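Local atomic coordinates of 3-deoxy-d-manno-octulosonic-acid transferase (PDB entry 4BFC), a protein that probably transfers Kdo from CMP-Kdo to a lipid A precursor in lipopolysaccharide assembly, the part modelled here being its C-terminal CMP-Kdo binding domain. Residues A[74-79]-A[113-118]; A[136-141]-A[159-164]. One frame throughout, in Å; residues are numbered along the deposited sequence.

Contact 1 of 2, residues A[74-79]-A[113-118]; sequences CIVVPR and VYLADS. With SO4 (sulfate ion), chain B.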
loop_
_atom_site.group_PDB
_atom_site.type_symbol
_atom_site.label_atom_id
_atom_site.label_comp_id
_atom_site.label_asym_id
_atom_site.label_seq_id
_atom_site.Cartn_x
_atom_site.Cartn_y
_atom_site.Cartn_z
ATOM N N CYS A 74 25.299 5.143 -7.243
ATOM C CA CYS A 74 24.009 5.232 -6.459
ATOM C C CYS A 74 23.214 3.957 -6.627
ATOM O O CYS A 74 22.827 3.621 -7.718
ATOM C CB CYS A 74 23.230 6.400 -6.929
ATOM S SG CYS A 74 21.689 6.614 -6.062
ATOM N N ILE A 75 22.914 3.323 -5.504
ATOM C CA ILE A 75 21.957 2.191 -5.482
ATOM C C ILE A 75 20.537 2.769 -5.339
ATOM O O ILE A 75 20.310 3.597 -4.415
ATOM C CB ILE A 75 22.294 1.200 -4.347
ATOM C CG1 ILE A 75 23.702 0.587 -4.555
ATOM C CG2 ILE A 75 21.151 0.114 -4.269
ATOM C CD1 ILE A 75 24.120 -0.442 -3.508
ATOM N N VAL A 76 19.577 2.338 -6.171
ATOM C CA VAL A 76 18.169 2.850 -6.109
ATOM C C VAL A 76 17.233 1.667 -5.796
ATOM O O VAL A 76 17.285 0.670 -6.502
ATOM C CB VAL A 76 17.768 3.518 -7.453
ATOM C CG1 VAL A 76 16.351 4.020 -7.335
ATOM C CG2 VAL A 76 18.712 4.716 -7.706
ATOM N N VAL A 77 16.454 1.789 -4.714
ATOM C CA VAL A 77 15.579 0.689 -4.271
ATOM C C VAL A 77 14.145 1.246 -4.212
ATOM O O VAL A 77 13.698 1.751 -3.167
ATOM C CB VAL A 77 16.017 0.102 -2.911
ATOM C CG1 VAL A 77 15.284 -1.236 -2.671
ATOM C CG2 VAL A 77 17.549 0.031 -2.763
ATOM N N PRO A 78 13.410 1.241 -5.305
ATOM C CA PRO A 78 12.052 1.847 -5.271
ATOM C C PRO A 78 11.122 1.034 -4.324
ATOM O O PRO A 78 11.307 -0.231 -4.111
ATOM C CB PRO A 78 11.549 1.677 -6.728
ATOM C CG PRO A 78 12.876 1.692 -7.466
ATOM C CD PRO A 78 13.726 0.763 -6.675
ATOM N N ARG A 79 10.227 1.726 -3.617
ATOM C CA ARG A 79 9.355 1.063 -2.630
ATOM C C ARG A 79 8.423 0.047 -3.271
ATOM O O ARG A 79 8.160 -1.024 -2.718
ATOM C CB ARG A 79 8.528 2.182 -1.953
ATOM C CG ARG A 79 7.502 1.639 -0.939
ATOM C CD ARG A 79 8.192 0.899 0.196
ATOM N NE ARG A 79 7.228 0.483 1.232
ATOM C CZ ARG A 79 7.490 -0.297 2.239
ATOM N NH1 ARG A 79 8.715 -0.808 2.386
ATOM N NH2 ARG A 79 6.506 -0.494 3.165
ATOM N N VAL A 113 24.488 3.979 -11.754
ATOM C CA VAL A 113 23.295 3.701 -10.896
ATOM C C VAL A 113 23.107 2.182 -10.922
ATOM O O VAL A 113 23.132 1.569 -11.990
ATOM C CB VAL A 113 22.022 4.376 -11.444
ATOM C CG1 VAL A 113 20.753 3.999 -10.603
ATOM C CG2 VAL A 113 22.195 5.900 -11.492
ATOM N N TYR A 114 22.933 1.589 -9.759
ATOM C CA TYR A 114 22.540 0.226 -9.696
ATOM C C TYR A 114 21.086 0.188 -9.274
ATOM O O TYR A 114 20.769 0.563 -8.134
ATOM C CB TYR A 114 23.417 -0.476 -8.669
ATOM C CG TYR A 114 23.235 -1.963 -8.705
ATOM C CD1 TYR A 114 23.634 -2.717 -9.817
ATOM C CD2 TYR A 114 22.607 -2.630 -7.630
ATOM C CE1 TYR A 114 23.460 -4.121 -9.838
ATOM C CE2 TYR A 114 22.457 -4.016 -7.609
ATOM C CZ TYR A 114 22.849 -4.752 -8.762
ATOM O OH TYR A 114 22.682 -6.125 -8.720
ATOM N N LEU A 115 20.225 -0.228 -10.203
ATOM C CA LEU A 115 18.802 -0.394 -9.842
ATOM C C LEU A 115 18.605 -1.746 -9.160
ATOM O O LEU A 115 18.752 -2.847 -9.789
ATOM C CB LEU A 115 17.946 -0.253 -11.052
ATOM C CG LEU A 115 16.453 -0.443 -10.880
ATOM C CD1 LEU A 115 15.847 0.554 -9.848
ATOM C CD2 LEU A 115 15.784 -0.231 -12.247
ATOM N N ALA A 116 18.326 -1.695 -7.864
ATOM C CA ALA A 116 18.116 -2.884 -7.068
ATOM C C ALA A 116 16.644 -3.339 -7.123
ATOM O O ALA A 116 15.849 -3.251 -6.147
ATOM C CB ALA A 116 18.666 -2.709 -5.616
ATOM N N ASP A 117 16.272 -3.785 -8.295
ATOM C CA ASP A 117 14.885 -4.118 -8.664
ATOM C C ASP A 117 14.601 -5.586 -8.348
ATOM O O ASP A 117 14.326 -6.396 -9.296
ATOM C CB ASP A 117 14.548 -3.715 -10.102
ATOM C CG ASP A 117 15.463 -4.345 -11.175
ATOM O OD1 ASP A 117 16.561 -4.837 -10.832
ATOM O OD2 ASP A 117 14.970 -4.397 -12.313
ATOM N N SER A 118 14.568 -5.878 -7.054
ATOM C CA SER A 118 14.280 -7.216 -6.546
ATOM C C SER A 118 13.482 -7.125 -5.250
ATOM O O SER A 118 13.341 -6.072 -4.677
ATOM C CB SER A 118 15.602 -7.905 -6.289
ATOM O OG SER A 118 16.282 -7.345 -5.150
HETATM S S SO4 B . 3.506 2.421 0.911
HETATM O O1 SO4 B . 2.558 2.110 2.041
HETATM O O2 SO4 B . 4.244 3.661 1.272
HETATM O O3 SO4 B . 2.857 2.696 -0.406
HETATM O O4 SO4 B . 4.458 1.331 0.920
#

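Contact 2 of 2, residues A[136-141]-A[159-164]; sequences GSLNEP and VGPRYF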
loop_
_atom_site.group_PDB
_atom_site.type_symbol
_atom_site.label_atom_id
_atom_site.label_comp_id
_atom_site.label_asym_id
_atom_site.label_seq_id
_atom_site.Cartn_x
_atom_site.Cartn_y
_atom_site.Cartn_z
ATOM N N GLY A 136 9.948 8.034 0.504
ATOM C CA GLY A 136 8.604 8.302 1.010
ATOM C C GLY A 136 8.528 9.608 1.797
ATOM O O GLY A 136 7.528 9.870 2.457
ATOM N N SER A 137 9.560 10.455 1.695
ATOM C CA SER A 137 9.735 11.555 2.660
ATOM C C SER A 137 9.961 12.928 1.985
ATOM O O SER A 137 9.840 13.934 2.709
ATOM C CB SER A 137 10.850 11.253 3.685
ATOM O OG SER A 137 12.158 11.059 3.036
ATOM N N LEU A 138 10.303 12.912 0.683
ATOM C CA LEU A 138 10.299 14.133 -0.183
ATOM C C LEU A 138 9.042 14.281 -1.030
ATOM O O LEU A 138 8.709 15.402 -1.407
ATOM C CB LEU A 138 11.583 14.235 -1.025
ATOM C CG LEU A 138 12.897 14.564 -0.345
ATOM C CD1 LEU A 138 14.012 14.283 -1.341
ATOM C CD2 LEU A 138 12.843 16.028 0.050
ATOM N N ASN A 139 8.340 13.167 -1.370
ATOM C CA ASN A 139 7.077 13.295 -2.031
ATOM C C ASN A 139 5.995 13.930 -1.179
ATOM O O ASN A 139 6.185 14.177 0.021
ATOM C CB ASN A 139 6.623 11.933 -2.612
ATOM C CG ASN A 139 6.518 10.868 -1.565
ATOM O OD1 ASN A 139 7.415 10.671 -0.711
ATOM N ND2 ASN A 139 5.400 10.165 -1.586
ATOM N N GLU A 140 4.874 14.264 -1.858
ATOM C CA GLU A 140 3.684 14.832 -1.184
ATOM C C GLU A 140 2.552 13.843 -1.375
ATOM O O GLU A 140 2.350 13.360 -2.461
ATOM C CB GLU A 140 3.237 16.126 -1.842
ATOM C CG GLU A 140 4.237 17.244 -1.758
ATOM C CD GLU A 140 4.199 17.974 -0.428
ATOM O OE1 GLU A 140 3.351 17.707 0.464
ATOM O OE2 GLU A 140 5.057 18.849 -0.281
ATOM N N PRO A 141 1.817 13.568 -0.310
ATOM C CA PRO A 141 2.019 14.189 0.981
ATOM C C PRO A 141 3.174 13.545 1.763
ATOM O O PRO A 141 3.513 14.013 2.872
ATOM C CB PRO A 141 0.690 13.937 1.728
ATOM C CG PRO A 141 0.066 12.801 1.022
ATOM C CD PRO A 141 0.576 12.772 -0.398
ATOM N N VAL A 159 16.647 11.775 5.811
ATOM C CA VAL A 159 15.242 11.761 5.410
ATOM C C VAL A 159 14.787 13.137 4.981
ATOM O O VAL A 159 15.403 14.142 5.368
ATOM C CB VAL A 159 14.288 11.159 6.510
ATOM C CG1 VAL A 159 14.671 9.713 6.800
ATOM C CG2 VAL A 159 14.294 12.018 7.772
ATOM N N GLY A 160 13.752 13.203 4.139
ATOM C CA GLY A 160 13.051 14.414 3.817
ATOM C C GLY A 160 12.183 14.856 4.989
ATOM O O GLY A 160 12.105 14.170 5.997
ATOM N N PRO A 161 11.464 15.988 4.804
ATOM C CA PRO A 161 10.743 16.603 5.938
ATOM C C PRO A 161 9.414 15.921 6.228
ATOM O O PRO A 161 8.886 16.044 7.363
ATOM C CB PRO A 161 10.509 18.047 5.464
ATOM C CG PRO A 161 10.959 18.138 4.068
ATOM C CD PRO A 161 11.466 16.807 3.594
ATOM N N ARG A 162 8.900 15.177 5.221
ATOM C CA ARG A 162 7.575 14.489 5.389
ATOM C C ARG A 162 7.718 13.041 5.902
ATOM O O ARG A 162 7.667 12.077 5.130
ATOM C CB ARG A 162 6.726 14.678 4.161
ATOM C CG ARG A 162 6.245 16.149 4.035
ATOM C CD ARG A 162 5.889 16.463 2.606
ATOM N NE ARG A 162 6.998 16.488 1.612
ATOM C CZ ARG A 162 7.820 17.524 1.414
ATOM N NH1 ARG A 162 7.671 18.602 2.191
ATOM N NH2 ARG A 162 8.826 17.488 0.500
ATOM N N TYR A 163 7.940 12.931 7.213
ATOM C CA TYR A 163 8.245 11.653 7.871
ATOM C C TYR A 163 7.224 11.277 8.941
ATOM O O TYR A 163 7.509 10.524 9.801
ATOM C CB TYR A 163 9.685 11.639 8.423
ATOM C CG TYR A 163 9.968 12.739 9.436
ATOM C CD1 TYR A 163 9.605 12.586 10.770
ATOM C CD2 TYR A 163 10.609 13.933 9.038
ATOM C CE1 TYR A 163 9.879 13.598 11.684
ATOM C CE2 TYR A 163 10.877 14.943 9.952
ATOM C CZ TYR A 163 10.528 14.741 11.267
ATOM O OH TYR A 163 10.774 15.716 12.195
ATOM N N PHE A 164 6.050 11.852 8.850
ATOM C CA PHE A 164 5.029 11.818 9.949
ATOM C C PHE A 164 4.514 10.424 10.292
ATOM O O PHE A 164 4.090 10.168 11.459
ATOM C CB PHE A 164 3.901 12.791 9.645
ATOM C CG PHE A 164 3.328 12.645 8.285
ATOM C CD1 PHE A 164 2.341 11.644 8.006
ATOM C CD2 PHE A 164 3.748 13.476 7.252
ATOM C CE1 PHE A 164 1.802 11.544 6.736
ATOM C CE2 PHE A 164 3.196 13.365 5.980
ATOM C CZ PHE A 164 2.232 12.400 5.743
#

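Contact 1 of 2, residues A[74-79]-A[113-118]
C74-P78 and V113-L115 run side by side as neighbouring parallel strands, their axes 25° apart, with C74 level with V113, I75 with Y114 and V76 with L115. The ladder alternates as parallel strands do: Y114 N gives its hydrogen to C74 O, V76 N to Y114 O at 2.9 Å, and A116 N to V76 O. That last bond, nearly straight out from the carbonyl, carries the pairing one residue past the end of the second strand. The bond into Y114 O is reinforced by a CH···O contact from I75 CA.

Side chains pack on both faces. On the face of V76, V113 and L115, CG2 of V76 meets CG1 of V113 at 3.6 Å, two branched side chains crossing at a slant. V113 CG1 reaches this place because it stands anti to its own backbone N (chi1 176°). L115 reaches on along the strand direction, and with chi2 at 59° its CD1 comes to the P78 ring, 3.8 Å from P78 CD. Beside I75 on the opposite face, the methyl of A116 points at the first strand and meets both I75 CG2, 4.0 Å from A116 CB, and V77 CG2. A116 and D117 then make two successive inverse gamma turns that take the chain out of the sheet. Beyond the pairing, R79 NE donates to O4 of a sulfate at 2.9 Å, almost straight and at the guanidinium edge; H80 holds the same ion.

The sheet is that of a Rossmann-like, GT-B-type domain. Strand 43-50 flanks 72-78 on its other side, helix 122-128 packs W125 against I75, V77 and A116, and helix 84-93 brings F84 and V87 to P78 and F88 to L115.

Contact 2 of 2, residues A[136-141]-A[159-164]
R162 reaches back into the curve of 136-141, and backbone oxygens grip it at three points. Its NH2 donates to L138 O at 2.8 Å and its NE to N139 O at 2.9 Å; both oxygens lie close to the guanidinium plane, although each N-H arrives from above the carbonyl plane. The chain bends at chi3 (-67°), and the two bonds fix the rotation of the group. R162 N meanwhile bonds to S137 O.

The close-packed end is around S137 and G160. S137 OG accepts from G160 N at 2.9 Å and is also hydrogen-bonded to V134 O. G160 CA makes a CH···O contact with S137 O at 3.4 Å; the backbones are in contact here, with no side chain on G160 to hold them apart. L138 CD2 lies against P161 CD, 3.9 Å away, and E54 binds the backbone N-H groups of G136, S137 and L138.

Both segments are loops leaving the C-terminal ends of adjacent parallel strands, 131-134 and 157-159, the rim where Rossmann-like domains usually bind nucleotides.

Toward solvent the contact thins out. E140 lays its carboxylate over one guanidinium face, the planes 24° apart, with OE2 3.6 Å from R162 NE: attraction of charge, with no N-H aimed at it. P141, after a cis peptide, turns its O to the edge of the exposed F164 ring, 3.2 Å from CE2.

Contacts 1 and 2 belong to one parallel sheet but lie in different parts of it: their centres are about 19 Å apart and their nearest atoms about 7 Å, without touching. The strand pairing of contact 1 is buried within the sheet; contact 2 joins loops at the C-terminal ends of strands 131-134 and 157-159, with strand 43-50 separating the two pairs of strands. Strand 72-78 runs up to the same rim on which the loops of contact 2 stand, and there R79 touches H145, between the segments of contact 2, and meets the sulfate, which probably came from the crystallisation liquor. That rim is a plausible place for CMP-Kdo to bind, as in other GT-B enzymes.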